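Local coordinates for long form salivary protein D7L1 (PDB 6V4C) that binds and sequesters ADP, ATP and related adenine nucleotides at the mosquito bite, inhibiting platelet aggregation and so easing blood feeding, at residues Cys18-Phe23 against Tyr268-Ala273; Lys156-Asp161 against Phe180-Asn185; Arg207-Val212 against Met253-Tyr258. All blocks are in the same frame, centred on the assembly; numbering follows the deposited sequence.

How the contacts relate
Contact 1 (18-23 with 268-273) ties an early helix to a loop late in the chain, and both other contacts are nested in the stretch between its segments. It lies close to the nucleotide: the Met-19 side chain is about 6 Å from bound ADP. Contact 3, its centre 16 Å away, touches it directly through the salt bridge of Arg-207 NH1 with Asp-21 OD1 (2.9 Å) and through Arg-269 packing against Tyr-258 and Ala-211. Contact 2 sits across the centre of the chain from contact 1, nearest atoms about 19 Å apart, and comes within about 7 Å of contact 3 without touching it.

Contact 1. Residues Cys18-Phe23 against Tyr268-Ala273; sequences CMEDHF and YRLREA
Leu-270 projects from a short 3-10 segment against Phe-23 and the C-terminal part of helix 8-22, and its two methyl groups make most of the apolar contact. CD2 stands almost exactly over the middle of the Phe-23 ring, 3.7 Å from the centroid and 7° off the normal, a CH-pi contact in which all six ring carbons are nearly equidistant from the methyl. Phe-23 presents this face because its CG lies between its own backbone N and carbonyl carbon (chi1 86°). The other methyl, CD1, fits against Met-19, whose chain bends at its third torsion and brings CE round to the same methyl. Met-19 CB approaches Leu-270 CD1 to 3.6 Å. Leu-270 thus enters between a thioether chain and an aromatic face, and Met-34 of helix 27-34 adds to the packing around it. In this protein, with two PBP/GOBP-family regions, the contact joins a helix of the first to the loop between helices 249-263 and 279-292, just beyond the ADP-binding residues Tyr-266 and Ser-267. The charged interaction lies beside the apolar one. Glu-20 reaches out with an extended chain and meets Arg-269 at about a right angle; OE2 and NH1 form a long salt bridge of 3.5 Å, with carboxylate and guanidinium planes turned 70° apart, so the groups do not pair flat. Arg-207 NH2 makes a weak, long ion pair with the same OE2.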
loop_
_atom_site.group_PDB
_atom_site.type_symbol
_atom_site.label_atom_id
_atom_site.label_comp_id
_atom_site.label_asym_id
_atom_site.label_seq_id
_atom_site.Cartn_x
_atom_site.Cartn_y
_atom_site.Cartn_z
ATOM N N CYS A 18 4.408 6.777 1.101
ATOM C CA CYS A 18 5.372 7.798 1.500
ATOM C C CYS A 18 5.643 8.773 0.363
ATOM O O CYS A 18 5.738 9.985 0.587
ATOM C CB CYS A 18 6.678 7.155 1.965
ATOM S SG CYS A 18 6.618 6.408 3.603
ATOM N N MET A 19 5.766 8.263 -0.866
ATOM C CA MET A 19 6.016 9.138 -2.006
ATOM C C MET A 19 4.861 10.106 -2.222
ATOM O O MET A 19 5.079 11.293 -2.490
ATOM C CB MET A 19 6.265 8.306 -3.264
ATOM C CG MET A 19 7.488 7.405 -3.197
ATOM S SD MET A 19 7.883 6.713 -4.811
ATOM C CE MET A 19 7.942 8.226 -5.761
ATOM N N GLU A 20 3.623 9.621 -2.105
ATOM C CA GLU A 20 2.466 10.497 -2.264
ATOM C C GLU A 20 2.427 11.566 -1.180
ATOM O O GLU A 20 2.065 12.718 -1.443
ATOM C CB GLU A 20 1.176 9.677 -2.241
ATOM C CG GLU A 20 0.949 8.819 -3.473
ATOM C CD GLU A 20 -0.377 8.084 -3.425
ATOM O OE1 GLU A 20 -0.622 7.229 -4.301
ATOM O OE2 GLU A 20 -1.176 8.361 -2.505
ATOM N N ASP A 21 2.795 11.202 0.050
ATOM C CA ASP A 21 2.686 12.137 1.164
ATOM C C ASP A 21 3.761 13.218 1.143
ATOM O O ASP A 21 3.605 14.236 1.826
ATOM C CB ASP A 21 2.738 11.383 2.495
ATOM C CG ASP A 21 1.444 10.655 2.809
ATOM O OD1 ASP A 21 0.457 10.832 2.063
ATOM O OD2 ASP A 21 1.415 9.900 3.805
ATOM N N HIS A 22 4.839 13.033 0.379
ATOM C CA HIS A 22 5.995 13.918 0.474
ATOM C C HIS A 22 6.489 14.504 -0.843
ATOM O O HIS A 22 7.268 15.464 -0.800
ATOM C CB HIS A 22 7.168 13.209 1.170
ATOM C CG HIS A 22 6.970 13.018 2.642
ATOM N ND1 HIS A 22 7.401 11.891 3.311
ATOM C CD2 HIS A 22 6.397 13.813 3.576
ATOM C CE1 HIS A 22 7.095 11.999 4.592
ATOM N NE2 HIS A 22 6.488 13.156 4.779
ATOM N N PHE A 23 6.081 13.979 -2.001
ATOM C CA PHE A 23 6.669 14.455 -3.251
ATOM C C PHE A 23 6.216 15.861 -3.622
ATOM O O PHE A 23 6.939 16.557 -4.342
ATOM C CB PHE A 23 6.445 13.454 -4.391
ATOM C CG PHE A 23 5.137 13.621 -5.112
ATOM C CD1 PHE A 23 3.933 13.519 -4.437
ATOM C CD2 PHE A 23 5.115 13.854 -6.479
ATOM C CE1 PHE A 23 2.731 13.666 -5.106
ATOM C CE2 PHE A 23 3.918 13.996 -7.154
ATOM C CZ PHE A 23 2.725 13.905 -6.466
ATOM N N TYR A 268 0.508 4.958 -9.443
ATOM C CA TYR A 268 -0.379 5.566 -10.433
ATOM C C TYR A 268 -0.404 7.088 -10.318
ATOM O O TYR A 268 -0.170 7.802 -11.299
ATOM C CB TYR A 268 -1.783 4.981 -10.260
ATOM C CG TYR A 268 -2.775 5.322 -11.350
ATOM C CD1 TYR A 268 -2.826 4.586 -12.525
ATOM C CD2 TYR A 268 -3.687 6.358 -11.187
ATOM C CE1 TYR A 268 -3.743 4.884 -13.519
ATOM C CE2 TYR A 268 -4.610 6.663 -12.173
ATOM C CZ TYR A 268 -4.633 5.921 -13.336
ATOM O OH TYR A 268 -5.546 6.219 -14.322
ATOM N N ARG A 269 -0.679 7.604 -9.120
ATOM C CA ARG A 269 -0.806 9.047 -8.947
ATOM C C ARG A 269 0.524 9.786 -9.026
ATOM O O ARG A 269 0.520 11.020 -9.093
ATOM C CB ARG A 269 -1.504 9.366 -7.628
ATOM C CG ARG A 269 -2.960 8.953 -7.592
ATOM C CD ARG A 269 -3.549 9.166 -6.215
ATOM N NE ARG A 269 -3.776 10.576 -5.920
ATOM C CZ ARG A 269 -3.950 11.059 -4.694
ATOM N NH1 ARG A 269 -3.904 10.246 -3.647
ATOM N NH2 ARG A 269 -4.156 12.357 -4.515
ATOM N N LEU A 270 1.649 9.075 -9.023
ATOM C CA LEU A 270 2.956 9.716 -9.065
ATOM C C LEU A 270 3.466 9.953 -10.481
ATOM O O LEU A 270 4.448 10.681 -10.656
ATOM C CB LEU A 270 3.966 8.909 -8.248
ATOM C CG LEU A 270 3.556 8.733 -6.785
ATOM C CD1 LEU A 270 4.324 7.593 -6.150
ATOM C CD2 LEU A 270 3.765 10.027 -6.012
ATOM N N ARG A 271 2.815 9.428 -11.474
ATOM C CA ARG A 271 3.142 9.842 -12.830
ATOM C C ARG A 271 2.234 10.991 -13.143
ATOM O O ARG A 271 1.172 10.977 -12.788
ATOM C CB ARG A 271 2.854 8.826 -13.880
ATOM C CG ARG A 271 3.212 7.474 -13.381
ATOM C CD ARG A 271 4.506 7.163 -13.889
ATOM N NE ARG A 271 4.687 6.116 -12.973
ATOM C CZ ARG A 271 3.977 5.029 -12.863
ATOM N NH1 ARG A 271 2.941 4.777 -13.583
ATOM N NH2 ARG A 271 4.338 4.140 -12.021
ATOM N N GLU A 272 2.680 11.873 -13.989
ATOM C CA GLU A 272 2.001 13.155 -14.162
ATOM C C GLU A 272 0.696 13.011 -14.940
ATOM O O GLU A 272 -0.287 13.703 -14.645
ATOM C CB GLU A 272 2.929 14.164 -14.836
ATOM C CG GLU A 272 2.455 15.598 -14.711
ATOM C CD GLU A 272 3.119 16.522 -15.709
ATOM O OE1 GLU A 272 2.391 17.258 -16.410
ATOM O OE2 GLU A 272 4.365 16.509 -15.798
ATOM N N ALA A 273 0.667 12.129 -15.944
ATOM C CA ALA A 273 -0.512 12.008 -16.795
ATOM C C ALA A 273 -1.700 11.390 -16.069
ATOM O O ALA A 273 -2.846 11.609 -16.479
ATOM C CB ALA A 273 -0.199 11.197 -18.050
#

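Contact 2. Residues Lys156-Asp161 against Phe180-Asn185; sequences KQFYQD and FIKHSN
The Phe-158 ring carries Lys-182 CB on one face, 3.7 Å from the centroid and displaced toward the rim in a CH-pi contact, and Gln-157 CB over the centre of the other, so aliphatic carbon covers both sides. Lys-182 CD also approaches the ring, reaching 3.8 Å from Phe-158 CE1, before the end of the extended chain leads away from the contact; this side chain lies about 3 Å from a bound 2-ethoxyethanol, probably a crystallisation additive. Tyr-159 meets His-183 as a T-shaped pair: the CE2 edge of the tyrosine is directed at one imidazole face, with centroids 5.4 Å apart and planes at 77°. CE2 comes closest to His-183 CG, at 3.7 Å, which puts it toward the rim of the imidazole. With CG anti to the backbone N (chi1 -176°), the His-183 ring is placed beside Tyr-159, and chi2 (-114°) sets its face, while Phe-158 CD2 packs 3.6 Å from His-183 CA.

The Tyr-159 hydroxyl extends to the start of the facing segment. OH lies in the plane of the Phe-180 ring, at its edge, and 3.6 Å from Phe-180 CB; its hydrogen bond is made with Asp-177, in the connection before helix 179-190. Within that helix, Phe-180 O accepts from Ser-184 N and from Ser-184 OG, the latter at 2.6 Å, so the serine hydroxyl is turned back onto the preceding turn of its own helix.

This contact brings the end of helix 150-158 and the residue after it against helix 179-190 within the second PBP/GOBP-family region. Helix 164-172 borders it, with Val-169 touching Tyr-159, Phe-180 and His-183, while helix 235-247 packs against Phe-180 through Arg-237 and Tyr-240.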
loop_
_atom_site.group_PDB
_atom_site.type_symbol
_atom_site.label_atom_id
_atom_site.label_comp_id
_atom_site.label_asym_id
_atom_site.label_seq_id
_atom_site.Cartn_x
_atom_site.Cartn_y
_atom_site.Cartn_z
ATOM N N LYS A 156 -11.577 -13.230 -7.622
ATOM C CA LYS A 156 -11.289 -14.513 -8.251
ATOM C C LYS A 156 -11.177 -15.643 -7.237
ATOM O O LYS A 156 -11.279 -16.815 -7.617
ATOM C CB LYS A 156 -10.005 -14.423 -9.079
ATOM C CG LYS A 156 -10.123 -13.550 -10.314
ATOM C CD LYS A 156 -8.768 -13.324 -10.964
ATOM C CE LYS A 156 -8.146 -14.631 -11.431
ATOM N NZ LYS A 156 -6.805 -14.411 -12.051
ATOM N N GLN A 157 -10.973 -15.321 -5.958
ATOM C CA GLN A 157 -10.850 -16.360 -4.944
ATOM C C GLN A 157 -12.207 -16.858 -4.470
ATOM O O GLN A 157 -12.318 -18.005 -4.021
ATOM C CB GLN A 157 -10.061 -15.837 -3.745
ATOM C CG GLN A 157 -8.678 -15.303 -4.075
ATOM C CD GLN A 157 -7.982 -14.730 -2.855
ATOM O OE1 GLN A 157 -8.040 -15.301 -1.767
ATOM N NE2 GLN A 157 -7.332 -13.586 -3.028
ATOM N N PHE A 158 -13.242 -16.023 -4.559
ATOM C CA PHE A 158 -14.531 -16.330 -3.959
ATOM C C PHE A 158 -15.686 -16.419 -4.941
ATOM O O PHE A 158 -16.708 -17.026 -4.601
ATOM C CB PHE A 158 -14.880 -15.299 -2.875
ATOM C CG PHE A 158 -13.779 -15.080 -1.876
ATOM C CD1 PHE A 158 -13.366 -16.109 -1.046
ATOM C CD2 PHE A 158 -13.154 -13.851 -1.773
ATOM C CE1 PHE A 158 -12.348 -15.916 -0.129
ATOM C CE2 PHE A 158 -12.137 -13.649 -0.858
ATOM C CZ PHE A 158 -11.734 -14.683 -0.034
ATOM N N TYR A 159 -15.563 -15.850 -6.139
ATOM C CA TYR A 159 -16.668 -15.804 -7.080
ATOM C C TYR A 159 -16.257 -16.398 -8.418
ATOM O O TYR A 159 -15.112 -16.256 -8.859
ATOM C CB TYR A 159 -17.137 -14.366 -7.326
ATOM C CG TYR A 159 -17.735 -13.691 -6.120
ATOM C CD1 TYR A 159 -19.022 -13.995 -5.698
ATOM C CD2 TYR A 159 -17.017 -12.743 -5.406
ATOM C CE1 TYR A 159 -19.576 -13.377 -4.595
ATOM C CE2 TYR A 159 -17.560 -12.119 -4.301
ATOM C CZ TYR A 159 -18.841 -12.439 -3.900
ATOM O OH TYR A 159 -19.387 -11.821 -2.798
ATOM N N GLN A 160 -17.211 -17.064 -9.062
ATOM C CA GLN A 160 -17.059 -17.427 -10.461
ATOM C C GLN A 160 -17.352 -16.212 -11.325
ATOM O O GLN A 160 -18.255 -15.425 -11.026
ATOM C CB GLN A 160 -18.032 -18.545 -10.831
ATOM C CG GLN A 160 -17.698 -19.890 -10.221
ATOM C CD GLN A 160 -18.367 -21.035 -10.957
ATOM O OE1 GLN A 160 -19.153 -21.785 -10.380
ATOM N NE2 GLN A 160 -18.055 -21.173 -12.242
ATOM N N ASP A 161 -16.574 -16.056 -12.393
ATOM C CA ASP A 161 -16.783 -14.951 -13.316
ATOM C C ASP A 161 -18.214 -14.964 -13.831
ATOM O O ASP A 161 -18.725 -16.000 -14.259
ATOM C CB ASP A 161 -15.808 -15.067 -14.490
ATOM C CG ASP A 161 -14.378 -14.757 -14.095
ATOM O OD1 ASP A 161 -14.128 -14.517 -12.895
ATOM O OD2 ASP A 161 -13.504 -14.746 -14.987
ATOM N N PHE A 180 -19.696 -12.725 0.425
ATOM C CA PHE A 180 -19.232 -11.347 0.547
ATOM C C PHE A 180 -18.523 -11.080 1.868
ATOM O O PHE A 180 -17.764 -10.109 1.965
ATOM C CB PHE A 180 -20.382 -10.358 0.341
ATOM C CG PHE A 180 -19.926 -8.934 0.168
ATOM C CD1 PHE A 180 -19.395 -8.505 -1.038
ATOM C CD2 PHE A 180 -20.018 -8.029 1.214
ATOM C CE1 PHE A 180 -18.969 -7.196 -1.202
ATOM C CE2 PHE A 180 -19.593 -6.718 1.059
ATOM C CZ PHE A 180 -19.068 -6.301 -0.151
ATOM N N ILE A 181 -18.745 -11.913 2.886
ATOM C CA ILE A 181 -18.003 -11.755 4.132
ATOM C C ILE A 181 -16.517 -12.011 3.900
ATOM O O ILE A 181 -15.659 -11.241 4.345
ATOM C CB ILE A 181 -18.594 -12.651 5.236
ATOM C CG1 ILE A 181 -20.005 -12.173 5.598
ATOM C CG2 ILE A 181 -17.700 -12.649 6.460
ATOM C CD1 ILE A 181 -20.666 -12.976 6.697
ATOM N N LYS A 182 -16.194 -13.084 3.176
ATOM C CA LYS A 182 -14.797 -13.361 2.852
ATOM C C LYS A 182 -14.239 -12.324 1.886
ATOM O O LYS A 182 -13.082 -11.906 2.014
ATOM C CB LYS A 182 -14.660 -14.752 2.236
ATOM C CG LYS A 182 -15.022 -15.913 3.141
ATOM C CD LYS A 182 -14.779 -17.227 2.408
ATOM C CE LYS A 182 -15.460 -18.403 3.086
ATOM N NZ LYS A 182 -15.340 -19.634 2.253
ATOM N N HIS A 183 -15.043 -11.909 0.906
ATOM C CA HIS A 183 -14.558 -10.992 -0.120
ATOM C C HIS A 183 -14.272 -9.614 0.464
ATOM O O HIS A 183 -13.217 -9.025 0.199
ATOM C CB HIS A 183 -15.568 -10.906 -1.266
ATOM C CG HIS A 183 -15.111 -10.059 -2.412
ATOM N ND1 HIS A 183 -15.724 -8.871 -2.752
ATOM C CD2 HIS A 183 -14.101 -10.224 -3.298
ATOM C CE1 HIS A 183 -15.112 -8.343 -3.796
ATOM N NE2 HIS A 183 -14.122 -9.145 -4.147
ATOM N N SER A 184 -15.200 -9.084 1.264
ATOM C CA SER A 184 -14.990 -7.767 1.857
ATOM C C SER A 184 -13.892 -7.786 2.913
ATOM O O SER A 184 -13.224 -6.768 3.124
ATOM C CB SER A 184 -16.301 -7.203 2.411
ATOM O OG SER A 184 -16.896 -8.095 3.336
ATOM N N ASN A 185 -13.680 -8.922 3.582
ATOM C CA ASN A 185 -12.514 -9.037 4.451
ATOM C C ASN A 185 -11.223 -8.930 3.645
ATOM O O ASN A 185 -10.279 -8.241 4.051
ATOM C CB ASN A 185 -12.562 -10.354 5.229
ATOM C CG ASN A 185 -11.339 -10.559 6.105
ATOM O OD1 ASN A 185 -11.177 -9.893 7.129
ATOM N ND2 ASN A 185 -10.477 -11.488 5.712
#

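Contact 3. Residues Arg207-Val212 against Met253-Tyr258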
loop_
_atom_site.group_PDB
_atom_site.type_symbol
_atom_site.label_atom_id
_atom_site.label_comp_id
_atom_site.label_asym_id
_atom_site.label_seq_id
_atom_site.Cartn_x
_atom_site.Cartn_y
_atom_site.Cartn_z
ATOM N N ARG A 207 -8.129 8.882 3.168
ATOM C CA ARG A 207 -7.270 9.021 1.996
ATOM C C ARG A 207 -8.047 8.753 0.716
ATOM O O ARG A 207 -7.869 9.453 -0.287
ATOM C CB ARG A 207 -6.074 8.071 2.094
ATOM C CG ARG A 207 -5.078 8.420 3.183
ATOM C CD ARG A 207 -3.912 7.441 3.203
ATOM N NE ARG A 207 -3.077 7.546 2.009
ATOM C CZ ARG A 207 -1.991 8.310 1.922
ATOM N NH1 ARG A 207 -1.607 9.038 2.963
ATOM N NH2 ARG A 207 -1.288 8.347 0.797
ATOM N N GLY A 208 -8.922 7.743 0.738
ATOM C CA GLY A 208 -9.724 7.444 -0.437
ATOM C C GLY A 208 -10.678 8.564 -0.801
ATOM O O GLY A 208 -10.912 8.831 -1.983
ATOM N N LEU A 209 -11.246 9.236 0.207
ATOM C CA LEU A 209 -12.154 10.349 -0.054
ATOM C C LEU A 209 -11.407 11.549 -0.622
ATOM O O LEU A 209 -11.865 12.189 -1.577
ATOM C CB LEU A 209 -12.874 10.746 1.234
ATOM C CG LEU A 209 -14.058 9.889 1.684
ATOM C CD1 LEU A 209 -14.370 10.182 3.141
ATOM C CD2 LEU A 209 -15.266 10.170 0.813
ATOM N N HIS A 210 -10.257 11.881 -0.033
ATOM C CA HIS A 210 -9.485 13.018 -0.521
ATOM C C HIS A 210 -8.913 12.756 -1.910
ATOM O O HIS A 210 -8.700 13.701 -2.678
ATOM C CB HIS A 210 -8.392 13.375 0.488
ATOM C CG HIS A 210 -8.912 13.634 1.871
ATOM N ND1 HIS A 210 -8.117 13.558 2.992
ATOM C CD2 HIS A 210 -10.152 13.960 2.309
ATOM C CE1 HIS A 210 -8.843 13.827 4.063
ATOM N NE2 HIS A 210 -10.080 14.077 3.675
ATOM N N ALA A 211 -8.678 11.486 -2.257
ATOM C CA ALA A 211 -8.162 11.163 -3.585
ATOM C C ALA A 211 -9.147 11.539 -4.685
ATOM O O ALA A 211 -8.731 11.910 -5.788
ATOM C CB ALA A 211 -7.798 9.679 -3.667
ATOM N N VAL A 212 -10.445 11.448 -4.413
ATOM C CA VAL A 212 -11.467 11.850 -5.371
ATOM C C VAL A 212 -11.935 13.288 -5.134
ATOM O O VAL A 212 -13.015 13.668 -5.588
ATOM C CB VAL A 212 -12.641 10.860 -5.431
ATOM C CG1 VAL A 212 -12.149 9.491 -5.854
ATOM C CG2 VAL A 212 -13.355 10.788 -4.084
ATOM N N MET A 253 -18.985 4.333 -3.941
ATOM C CA MET A 253 -18.479 3.693 -5.151
ATOM C C MET A 253 -17.508 4.591 -5.904
ATOM O O MET A 253 -16.557 4.095 -6.518
ATOM C CB MET A 253 -19.633 3.267 -6.061
ATOM C CG MET A 253 -20.448 2.133 -5.487
ATOM S SD MET A 253 -19.386 0.870 -4.765
ATOM C CE MET A 253 -18.583 0.210 -6.228
ATOM N N LYS A 254 -17.734 5.904 -5.881
ATOM C CA LYS A 254 -16.767 6.827 -6.461
ATOM C C LYS A 254 -15.404 6.680 -5.793
ATOM O O LYS A 254 -14.368 6.690 -6.468
ATOM C CB LYS A 254 -17.284 8.260 -6.331
ATOM C CG LYS A 254 -16.377 9.312 -6.947
ATOM C CD LYS A 254 -16.920 10.709 -6.692
ATOM C CE LYS A 254 -15.982 11.779 -7.227
ATOM N NZ LYS A 254 -16.522 13.150 -6.997
ATOM N N VAL A 255 -15.388 6.532 -4.466
ATOM C CA VAL A 255 -14.134 6.308 -3.748
ATOM C C VAL A 255 -13.540 4.959 -4.124
ATOM O O VAL A 255 -12.354 4.852 -4.457
ATOM C CB VAL A 255 -14.357 6.420 -2.229
ATOM C CG1 VAL A 255 -13.126 5.930 -1.478
ATOM C CG2 VAL A 255 -14.685 7.848 -1.843
ATOM N N LEU A 256 -14.359 3.905 -4.074
ATOM C CA LEU A 256 -13.856 2.554 -4.297
ATOM C C LEU A 256 -13.366 2.359 -5.726
ATOM O O LEU A 256 -12.344 1.703 -5.947
ATOM C CB LEU A 256 -14.937 1.531 -3.954
ATOM C CG LEU A 256 -14.530 0.516 -2.892
ATOM C CD1 LEU A 256 -14.201 1.216 -1.587
ATOM C CD2 LEU A 256 -15.624 -0.512 -2.698
ATOM N N ASP A 257 -14.090 2.903 -6.711
ATOM C CA ASP A 257 -13.659 2.763 -8.101
ATOM C C ASP A 257 -12.260 3.328 -8.302
ATOM O O ASP A 257 -11.432 2.725 -8.992
ATOM C CB ASP A 257 -14.642 3.456 -9.044
ATOM C CG ASP A 257 -15.949 2.705 -9.190
ATOM O OD1 ASP A 257 -15.974 1.479 -8.950
ATOM O OD2 ASP A 257 -16.957 3.345 -9.553
ATOM N N TYR A 258 -11.976 4.486 -7.704
ATOM C CA TYR A 258 -10.661 5.092 -7.879
ATOM C C TYR A 258 -9.591 4.319 -7.121
ATOM O O TYR A 258 -8.477 4.137 -7.628
ATOM C CB TYR A 258 -10.704 6.556 -7.452
ATOM C CG TYR A 258 -9.518 7.368 -7.903
ATOM C CD1 TYR A 258 -8.982 7.209 -9.176
ATOM C CD2 TYR A 258 -8.943 8.310 -7.063
ATOM C CE1 TYR A 258 -7.899 7.959 -9.592
ATOM C CE2 TYR A 258 -7.863 9.066 -7.470
ATOM C CZ TYR A 258 -7.344 8.888 -8.733
ATOM O OH TYR A 258 -6.267 9.644 -9.133
HETATM O O HOH W 1 -10.344 6.888 -3.860
#
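Val-255 lies against Gly-208 where the short helical segments 207-211 and 253-258 cross at 92°, their axes 8.7 Å apart at the closest point. The tight part is apolar. Gly-208 lets the backbones approach, CA to CA 5.6 Å from Val-255, and Val-255 CG1 rests on the glycine backbone, 3.7 Å from Gly-208 C. The other branch, Val-255 CG2, meets Leu-209 CD2 at 3.6 Å and also CG2 of Val-212, the residue just after the helix. Val-212 divides its branches: while CG2 turns to Val-255, CG1 packs 3.6 Å from Tyr-258 CD2, the two side chains running antiparallel alongside each other. A chi1 of -166° swings the Tyr-258 ring so that its CD2-CE2 side also meets Ala-211 CB.

Contact is looser at the margin, where the partly exposed Lys-254 runs its extended chain past Val-212 and touches it chiefly through CE. Between the two backbones, which do not bond to each other directly, a water donates to Gly-208 O (2.8 Å) and Val-255 O (2.9 Å), satisfying both carbonyls. Tyr-258 and Tyr-277 form an edge-to-face ring pair. The contact joins helices 202-211 and 249-263, consistent with the all-helical build of a PBP/GOBP-type protein, away from the bound nucleotide.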